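Local coordinates for conserved hypothetical protein (Streptococcus pneumoniae, PDB 2GK4) that is of unassigned function but probably serves coenzyme A biosynthesis, as do related C-terminal domains of DNA/pantothenate metabolism flavoproteins, which join phosphopantothenate to cysteine, at residues I187-L192 / I203-N208; V87-M92 / I158-L163; G29-I34 / Q214-I219. All coordinates share one frame; numbering follows the deposited sequence.

Contact 1 of 3, residues I187-L192 / I203-N208; sequences IIANDL and IFVEKN
The side chain of Ile188 lies against one face of the ring of Phe204, its CG1 methylene 3.8 Å from the ring centroid and only 4° off the ring normal, a CH-pi contact made squarely over the face. CD1 carries the overlap outward to the far end of the ring, reaching 3.6 Å from Phe204 CZ. The two residues form the non-hydrogen-bonded pair of an antiparallel ladder, which places both side chains on one face of the sheet; their similar first torsions (chi1 -61° for Ile188, -81° for Phe204) then turn CG1 and the ring the same way.

The hydrogen-bonded pairs flank this one: Ile187 N donates to Val205 O at 2.9 Å and Val205 N returns to Ile187 O at 2.8 Å, while Ala189 N donates to Ile203 O and Ile203 N to Ala189 O, both at 2.9 Å. On the reverse face Ala189 CB approaches Val205 CG2 diagonally, at 4.2 Å. There Ile187, Ala189 and Val205 pack against helix 168-182, whereas Ile188 and Phe204 are covered by Leu223 of helix 216-228.

Four backbone bonds thus join the two strands, Ile188 and Asn190 turn their backbone groups to strand 156-163, and each face offers apolar side chains to a helix layer. The contact between Ile188 and Phe204 is itself apolar, with one ring face laid on an aliphatic branch.

Contact 2 of 3, residues V87-M92 / I158-L163; sequences VLIHSM and IGFKLL
Ile89 and Ile158 pair in parallel, their CA atoms 4.8 Å apart, in strands whose short axes diverge by just 12°. Two bonds, each meeting its carbonyl nearly head-on, hold this register: Ile158 N donates to Leu88 O at 2.8 Å, and His90 N to Ile158 O at the same length. Beyond Gly159 the strands part, and a water fills the step, donating to His90 O and accepting from Phe160 N, 2.8 Å from each.

Among the side chains, Ile158 runs alongside Ile89, and its CD1 touches both Val87 CG1 (3.9 Å) and Ile89 CG1 (4.1 Å). The Phe160 ring turns an edge to the first strand: Ile89 CG2 lies in the ring plane, 3.9 Å from CE1, and His90 O sits near that plane, 3.2 Å from CD1. Ser91 adds its CB, 3.6 Å from Phe160 CE1. With chi1 at 86°, the OG of Ser91 stands between its own backbone N and carbonyl carbon, and its hydrogen bond runs to Thr9 O on the opposite flank of the strand. Leu31 and Ile35 of helix 30-41 also pack against Phe160.

A glycerol, probably from the crystallisation liquor, is bound by Ser91 O and may mark a pocket. Strands 5-9, 87-90 and 156-163 are neighbours in the parallel part of a mixed sheet, strand order 3-2-1-4-5-6, as in Rossmann-like folds.

Contact 3 of 3, residues G29-I34 / Q214-I219; sequences GHLGKI and QTKEEI
Apolar contact carries most of this helix-to-helix junction, and the aliphatic stem of Lys216 is its main element. Leu31 CD1 sits 4.0 Å from Lys216 CG and equally far from Ile219 CG2, so that one methyl touches two residues a helical turn apart. Ile34 CD1 comes in at about a right angle to the lysine, 3.8 Å from its CB. CB, CG and CD of Lys216 form an extended strip against Leu31, Ile34 and His30; the chain bends only at its last torsion (chi4 61°), which turns NZ aside.

A second kind of contact involves the imidazole of His30. Ile34 CD1 of the same helix lies 3.7 Å above the ring plane, offset toward the rim, while Lys216 CE reaches ND1 obliquely, also at 3.7 Å.

Charged ends play a looser part. Lys216 NZ remains 4.9 Å from His30 ND1, so any electrostatic influence would be felt at a distance, and Glu217 bends at chi2 to bring OE2 alongside Ile34 CD1.

Local polar bonds shape the start of helix 216-228. Thr215, its N-cap, accepts from Glu218 N at OG1 (3.1 Å), and Glu218 OE1 in turn takes Gln214 N at 2.7 Å, approached from above the carboxylate plane.

The first turns of the two helices meet here: Ile219 continues inward onto Ala202 and Phe204 of strand 202-205 and Val213 of strand 210-213, while His30 extends outward to Leu55 in a loop.

Overall arrangement
Contacts 1 and 2 lie in series along the chain, and both fall within the long loop that contact 3 closes between helix 30-41 and helix 216-228. Their centres are 10 Å apart, joined through neighbouring strands 156-163 and 186-191 of one mixed sheet. Contact 3 belongs to the helix layer on one face of that sheet, its centre 14 Å from that of contact 1 and 12 Å from that of contact 2, and it touches both. Together the three link the parallel Rossmann-like core to the antiparallel hairpin, one strand in from the edge strand 210-213, so that an early helix and the carboxyl-terminal helix pack together on one face of the sheet.

Contact 1 of 3, residues I187-L192 / I203-N208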
loop_
_atom_site.group_PDB
_atom_site.type_symbol
_atom_site.label_atom_id
_atom_site.label_comp_id
_atom_site.label_asym_id
_atom_site.label_seq_id
_atom_site.Cartn_x
_atom_site.Cartn_y
_atom_site.Cartn_z
ATOM N N ILE A 187 6.726 25.745 10.029
ATOM C CA ILE A 187 6.364 24.336 10.211
ATOM C C ILE A 187 5.000 24.263 10.890
ATOM O O ILE A 187 4.795 24.822 11.983
ATOM C CB ILE A 187 7.411 23.548 11.081
ATOM C CG1 ILE A 187 8.790 23.434 10.406
ATOM C CG2 ILE A 187 6.922 22.163 11.384
ATOM C CD1 ILE A 187 8.809 22.680 9.081
ATOM N N ILE A 188 4.069 23.558 10.258
ATOM C CA ILE A 188 2.741 23.350 10.818
ATOM C C ILE A 188 2.774 22.030 11.596
ATOM O O ILE A 188 2.848 20.922 11.009
ATOM C CB ILE A 188 1.674 23.400 9.724
ATOM C CG1 ILE A 188 1.692 24.787 9.042
ATOM C CG2 ILE A 188 0.258 23.056 10.277
ATOM C CD1 ILE A 188 0.868 24.860 7.799
ATOM N N ALA A 189 2.770 22.154 12.914
ATOM C CA ALA A 189 2.932 21.003 13.795
ATOM C C ALA A 189 1.561 20.527 14.283
ATOM O O ALA A 189 0.678 21.340 14.532
ATOM C CB ALA A 189 3.829 21.356 14.981
ATOM N N ASN A 190 1.390 19.222 14.384
ATOM C CA ASN A 190 0.128 18.663 14.846
ATOM C C ASN A 190 0.310 17.309 15.503
ATOM O O ASN A 190 1.330 16.642 15.289
ATOM C CB ASN A 190 -0.929 18.670 13.734
ATOM C CG ASN A 190 -0.536 17.843 12.467
ATOM O OD1 ASN A 190 -1.427 17.334 11.796
ATOM N ND2 ASN A 190 0.741 17.773 12.113
ATOM N N ASP A 191 -0.684 16.934 16.309
ATOM C CA ASP A 191 -0.652 15.729 17.123
ATOM C C ASP A 191 -1.793 14.880 16.578
ATOM O O ASP A 191 -2.938 15.341 16.423
ATOM C CB ASP A 191 -0.881 16.104 18.601
ATOM C CG ASP A 191 -0.747 14.930 19.559
ATOM O OD1 ASP A 191 -1.039 13.761 19.175
ATOM O OD2 ASP A 191 -0.374 15.196 20.730
ATOM N N LEU A 192 -1.453 13.644 16.219
ATOM C CA LEU A 192 -2.416 12.708 15.694
ATOM C C LEU A 192 -3.659 12.588 16.585
ATOM O O LEU A 192 -4.777 12.384 16.085
ATOM C CB LEU A 192 -1.777 11.323 15.548
ATOM C CG LEU A 192 -2.648 10.288 14.809
ATOM C CD1 LEU A 192 -2.886 10.700 13.350
ATOM C CD2 LEU A 192 -1.924 8.960 14.875
ATOM N N ILE A 203 -0.457 23.974 15.122
ATOM C CA ILE A 203 0.307 25.132 15.571
ATOM C C ILE A 203 1.220 25.521 14.440
ATOM O O ILE A 203 2.056 24.721 14.001
ATOM C CB ILE A 203 1.117 24.809 16.835
ATOM C CG1 ILE A 203 0.225 24.095 17.888
ATOM C CG2 ILE A 203 1.851 26.063 17.372
ATOM C CD1 ILE A 203 0.994 23.443 19.006
ATOM N N PHE A 204 1.081 26.768 13.988
ATOM C CA PHE A 204 1.948 27.331 12.954
ATOM C C PHE A 204 3.194 27.826 13.678
ATOM O O PHE A 204 3.141 28.825 14.411
ATOM C CB PHE A 204 1.214 28.480 12.224
ATOM C CG PHE A 204 0.262 28.016 11.157
ATOM C CD1 PHE A 204 -0.699 27.022 11.415
ATOM C CD2 PHE A 204 0.297 28.611 9.891
ATOM C CE1 PHE A 204 -1.589 26.608 10.411
ATOM C CE2 PHE A 204 -0.593 28.226 8.887
ATOM C CZ PHE A 204 -1.543 27.236 9.141
ATOM N N VAL A 205 4.266 27.052 13.550
ATOM C CA VAL A 205 5.511 27.308 14.217
ATOM C C VAL A 205 6.485 28.080 13.310
ATOM O O VAL A 205 6.958 27.603 12.226
ATOM C CB VAL A 205 6.161 25.981 14.753
ATOM C CG1 VAL A 205 7.438 26.277 15.532
ATOM C CG2 VAL A 205 5.187 25.240 15.673
ATOM N N GLU A 206 6.816 29.273 13.777
ATOM C CA GLU A 206 7.899 30.028 13.195
ATOM C C GLU A 206 9.033 30.200 14.205
ATOM O O GLU A 206 8.938 29.793 15.353
ATOM C CB GLU A 206 7.375 31.377 12.703
ATOM C CG GLU A 206 6.343 31.249 11.593
ATOM C CD GLU A 206 5.613 32.550 11.325
ATOM O OE1 GLU A 206 5.133 33.189 12.273
ATOM O OE2 GLU A 206 5.485 32.946 10.159
ATOM N N LYS A 207 10.117 30.817 13.757
ATOM C CA LYS A 207 11.313 30.951 14.561
ATOM C C LYS A 207 11.014 31.583 15.919
ATOM O O LYS A 207 11.404 31.052 16.952
ATOM C CB LYS A 207 12.308 31.803 13.788
ATOM C CG LYS A 207 13.675 31.881 14.417
ATOM C CD LYS A 207 14.730 31.967 13.319
ATOM C CE LYS A 207 14.837 33.366 12.723
ATOM N NZ LYS A 207 16.279 33.697 12.428
ATOM N N ASN A 208 10.274 32.683 15.906
ATOM C CA ASN A 208 10.007 33.463 17.115
ATOM C C ASN A 208 8.528 33.731 17.402
ATOM O O ASN A 208 8.207 34.575 18.263
ATOM C CB ASN A 208 10.691 34.836 17.016
ATOM C CG ASN A 208 12.216 34.753 17.037
ATOM O OD1 ASN A 208 12.808 33.924 17.726
ATOM N ND2 ASN A 208 12.850 35.609 16.257
#

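Contact 2 of 3, residues V87-M92 / I158-L163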
loop_
_atom_site.group_PDB
_atom_site.type_symbol
_atom_site.label_atom_id
_atom_site.label_comp_id
_atom_site.label_asym_id
_atom_site.label_seq_id
_atom_site.Cartn_x
_atom_site.Cartn_y
_atom_site.Cartn_z
ATOM N N VAL A 87 6.779 29.064 -3.689
ATOM C CA VAL A 87 6.390 28.497 -2.398
ATOM C C VAL A 87 6.331 26.991 -2.526
ATOM O O VAL A 87 5.871 26.476 -3.551
ATOM C CB VAL A 87 4.979 29.012 -1.970
ATOM C CG1 VAL A 87 4.536 28.360 -0.622
ATOM C CG2 VAL A 87 4.971 30.523 -1.899
ATOM N N LEU A 88 6.807 26.299 -1.489
ATOM C CA LEU A 88 6.619 24.828 -1.360
ATOM C C LEU A 88 5.851 24.536 -0.056
ATOM O O LEU A 88 6.289 24.900 1.030
ATOM C CB LEU A 88 7.976 24.084 -1.370
ATOM C CG LEU A 88 7.911 22.606 -0.953
ATOM C CD1 LEU A 88 6.968 21.788 -1.898
ATOM C CD2 LEU A 88 9.311 22.004 -0.954
ATOM N N ILE A 89 4.715 23.854 -0.189
ATOM C CA ILE A 89 3.963 23.381 0.944
ATOM C C ILE A 89 4.094 21.886 0.960
ATOM O O ILE A 89 3.454 21.187 0.176
ATOM C CB ILE A 89 2.467 23.819 0.895
ATOM C CG1 ILE A 89 2.370 25.323 0.813
ATOM C CG2 ILE A 89 1.700 23.218 2.090
ATOM C CD1 ILE A 89 0.905 25.830 0.531
ATOM N N HIS A 90 4.988 21.413 1.824
ATOM C CA HIS A 90 5.330 20.004 1.846
ATOM C C HIS A 90 4.491 19.250 2.871
ATOM O O HIS A 90 4.822 19.229 4.075
ATOM C CB HIS A 90 6.833 19.811 2.121
ATOM C CG HIS A 90 7.243 18.374 2.066
ATOM N ND1 HIS A 90 7.990 17.762 3.053
ATOM C CD2 HIS A 90 6.947 17.413 1.162
ATOM C CE1 HIS A 90 8.178 16.493 2.727
ATOM N NE2 HIS A 90 7.545 16.257 1.589
ATOM N N SER A 91 3.407 18.633 2.416
ATOM C CA SER A 91 2.574 17.880 3.339
ATOM C C SER A 91 2.584 16.369 3.157
ATOM O O SER A 91 1.952 15.636 3.952
ATOM C CB SER A 91 1.140 18.436 3.346
ATOM O OG SER A 91 0.359 17.860 2.323
HETATM N N MSE A 92 3.254 15.885 2.116
HETATM C CA MSE A 92 3.338 14.439 1.880
HETATM C C MSE A 92 4.050 13.757 3.068
HETATM O O MSE A 92 4.991 14.317 3.631
HETATM C CB MSE A 92 4.116 14.156 0.580
HETATM C CG MSE A 92 4.172 12.662 0.216
HETATM SE SE MSE A 92 5.281 12.413 -1.362
HETATM C CE MSE A 92 4.094 13.302 -2.684
ATOM N N ILE A 158 7.411 25.648 3.465
ATOM C CA ILE A 158 6.475 25.352 4.519
ATOM C C ILE A 158 6.411 23.853 4.678
ATOM O O ILE A 158 6.145 23.109 3.716
ATOM C CB ILE A 158 5.060 25.928 4.229
ATOM C CG1 ILE A 158 5.143 27.456 4.161
ATOM C CG2 ILE A 158 4.096 25.440 5.320
ATOM C CD1 ILE A 158 4.114 28.122 3.268
ATOM N N GLY A 159 6.711 23.395 5.884
ATOM C CA GLY A 159 6.622 21.951 6.164
ATOM C C GLY A 159 5.615 21.646 7.253
ATOM O O GLY A 159 4.976 22.565 7.804
ATOM N N PHE A 160 5.478 20.347 7.541
ATOM C CA PHE A 160 4.585 19.828 8.576
ATOM C C PHE A 160 5.361 18.926 9.503
ATOM O O PHE A 160 6.409 18.390 9.138
ATOM C CB PHE A 160 3.439 19.021 7.926
ATOM C CG PHE A 160 2.396 19.874 7.292
ATOM C CD1 PHE A 160 2.605 20.441 6.044
ATOM C CD2 PHE A 160 1.196 20.131 7.956
ATOM C CE1 PHE A 160 1.633 21.275 5.464
ATOM C CE2 PHE A 160 0.216 20.929 7.372
ATOM C CZ PHE A 160 0.454 21.516 6.129
ATOM N N LYS A 161 4.869 18.772 10.724
ATOM C CA LYS A 161 5.440 17.841 11.653
ATOM C C LYS A 161 4.303 17.199 12.410
ATOM O O LYS A 161 3.484 17.898 13.006
ATOM C CB LYS A 161 6.381 18.570 12.615
ATOM C CG LYS A 161 6.990 17.695 13.701
ATOM C CD LYS A 161 7.910 16.635 13.101
ATOM C CE LYS A 161 9.139 17.263 12.482
ATOM N NZ LYS A 161 9.946 16.218 11.782
ATOM N N LEU A 162 4.252 15.877 12.381
ATOM C CA LEU A 162 3.132 15.136 12.971
ATOM C C LEU A 162 3.699 14.175 14.006
ATOM O O LEU A 162 4.476 13.253 13.672
ATOM C CB LEU A 162 2.348 14.371 11.877
ATOM C CG LEU A 162 1.231 13.422 12.315
ATOM C CD1 LEU A 162 0.084 14.224 12.942
ATOM C CD2 LEU A 162 0.722 12.558 11.147
ATOM N N LEU A 163 3.325 14.398 15.261
ATOM C CA LEU A 163 3.736 13.518 16.345
ATOM C C LEU A 163 2.500 12.857 16.923
ATOM O O LEU A 163 1.387 13.157 16.501
ATOM C CB LEU A 163 4.483 14.300 17.418
ATOM C CG LEU A 163 5.735 15.035 16.927
ATOM C CD1 LEU A 163 6.346 15.762 18.111
ATOM C CD2 LEU A 163 6.776 14.105 16.284
HETATM O O HOH W 1 6.733 18.432 5.888
#

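Contact 3 of 3, residues G29-I34 / Q214-I219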
loop_
_atom_site.group_PDB
_atom_site.type_symbol
_atom_site.label_atom_id
_atom_site.label_comp_id
_atom_site.label_asym_id
_atom_site.label_seq_id
_atom_site.Cartn_x
_atom_site.Cartn_y
_atom_site.Cartn_z
ATOM N N GLY A 29 -3.764 12.239 2.440
ATOM C CA GLY A 29 -3.502 13.616 1.993
ATOM C C GLY A 29 -4.736 14.519 1.932
ATOM O O GLY A 29 -4.791 15.444 1.123
ATOM N N HIS A 30 -5.725 14.266 2.793
ATOM C CA HIS A 30 -6.904 15.147 2.859
ATOM C C HIS A 30 -6.548 16.619 3.080
ATOM O O HIS A 30 -7.112 17.507 2.460
ATOM C CB HIS A 30 -7.894 14.674 3.925
ATOM C CG HIS A 30 -9.231 15.350 3.860
ATOM N ND1 HIS A 30 -10.018 15.541 4.976
ATOM C CD2 HIS A 30 -9.926 15.878 2.818
ATOM C CE1 HIS A 30 -11.138 16.152 4.628
ATOM N NE2 HIS A 30 -11.110 16.369 3.326
ATOM N N LEU A 31 -5.616 16.888 3.977
ATOM C CA LEU A 31 -5.266 18.276 4.247
ATOM C C LEU A 31 -4.608 18.932 3.028
ATOM O O LEU A 31 -4.971 20.052 2.655
ATOM C CB LEU A 31 -4.401 18.344 5.474
ATOM C CG LEU A 31 -3.980 19.739 5.931
ATOM C CD1 LEU A 31 -5.164 20.682 6.190
ATOM C CD2 LEU A 31 -3.152 19.548 7.194
ATOM N N GLY A 32 -3.716 18.195 2.364
ATOM C CA GLY A 32 -3.133 18.636 1.098
ATOM C C GLY A 32 -4.173 19.018 0.055
ATOM O O GLY A 32 -4.034 20.032 -0.641
ATOM N N LYS A 33 -5.217 18.197 -0.050
ATOM C CA LYS A 33 -6.313 18.463 -0.972
ATOM C C LYS A 33 -6.997 19.781 -0.645
ATOM O O LYS A 33 -7.220 20.593 -1.538
ATOM C CB LYS A 33 -7.322 17.300 -0.952
ATOM C CG LYS A 33 -8.600 17.567 -1.775
ATOM C CD LYS A 33 -9.494 16.344 -1.710
ATOM C CE LYS A 33 -10.696 16.504 -2.589
ATOM N NZ LYS A 33 -11.703 17.390 -1.917
ATOM N N ILE A 34 -7.299 20.020 0.633
ATOM C CA ILE A 34 -8.027 21.244 1.029
ATOM C C ILE A 34 -7.152 22.475 0.813
ATOM O O ILE A 34 -7.624 23.512 0.326
ATOM C CB ILE A 34 -8.515 21.179 2.498
ATOM C CG1 ILE A 34 -9.541 20.035 2.679
ATOM C CG2 ILE A 34 -9.177 22.513 2.915
ATOM C CD1 ILE A 34 -9.923 19.796 4.152
ATOM N N GLN A 214 -7.821 25.456 14.678
ATOM C CA GLN A 214 -8.649 24.391 15.216
ATOM C C GLN A 214 -9.189 23.383 14.225
ATOM O O GLN A 214 -9.667 22.319 14.649
ATOM C CB GLN A 214 -9.838 24.997 15.973
ATOM C CG GLN A 214 -9.473 25.463 17.327
ATOM C CD GLN A 214 -8.865 24.354 18.168
ATOM O OE1 GLN A 214 -7.807 24.540 18.740
ATOM N NE2 GLN A 214 -9.510 23.182 18.203
ATOM N N THR A 215 -9.177 23.750 12.939
ATOM C CA THR A 215 -9.750 22.929 11.860
ATOM C C THR A 215 -8.885 22.956 10.614
ATOM O O THR A 215 -8.042 23.854 10.421
ATOM C CB THR A 215 -11.196 23.383 11.441
ATOM O OG1 THR A 215 -11.143 24.692 10.847
ATOM C CG2 THR A 215 -12.137 23.422 12.628
ATOM N N LYS A 216 -9.111 21.971 9.748
ATOM C CA LYS A 216 -8.451 21.893 8.459
ATOM C C LYS A 216 -8.730 23.116 7.626
ATOM O O LYS A 216 -7.848 23.612 6.957
ATOM C CB LYS A 216 -8.934 20.649 7.692
ATOM C CG LYS A 216 -8.298 19.351 8.195
ATOM C CD LYS A 216 -8.888 18.087 7.485
ATOM C CE LYS A 216 -8.057 16.851 7.812
ATOM N NZ LYS A 216 -8.045 16.563 9.313
ATOM N N GLU A 217 -9.971 23.594 7.662
ATOM C CA GLU A 217 -10.334 24.786 6.900
ATOM C C GLU A 217 -9.537 25.986 7.419
ATOM O O GLU A 217 -9.031 26.791 6.629
ATOM C CB GLU A 217 -11.846 25.028 6.977
ATOM C CG GLU A 217 -12.684 23.927 6.283
ATOM C CD GLU A 217 -12.688 22.568 7.017
ATOM O OE1 GLU A 217 -12.634 22.521 8.273
ATOM O OE2 GLU A 217 -12.762 21.536 6.317
ATOM N N GLU A 218 -9.391 26.077 8.742
ATOM C CA GLU A 218 -8.620 27.171 9.344
ATOM C C GLU A 218 -7.152 27.069 8.964
ATOM O O GLU A 218 -6.499 28.107 8.757
ATOM C CB GLU A 218 -8.740 27.171 10.868
ATOM C CG GLU A 218 -9.866 28.047 11.415
ATOM C CD GLU A 218 -10.102 27.863 12.923
ATOM O OE1 GLU A 218 -9.128 27.656 13.693
ATOM O OE2 GLU A 218 -11.283 27.937 13.340
ATOM N N ILE A 219 -6.634 25.834 8.885
ATOM C CA ILE A 219 -5.248 25.617 8.417
ATOM C C ILE A 219 -5.083 26.209 7.023
ATOM O O ILE A 219 -4.174 27.029 6.776
ATOM C CB ILE A 219 -4.822 24.108 8.447
ATOM C CG1 ILE A 219 -4.808 23.588 9.890
ATOM C CG2 ILE A 219 -3.433 23.897 7.783
ATOM C CD1 ILE A 219 -4.733 22.017 10.018
#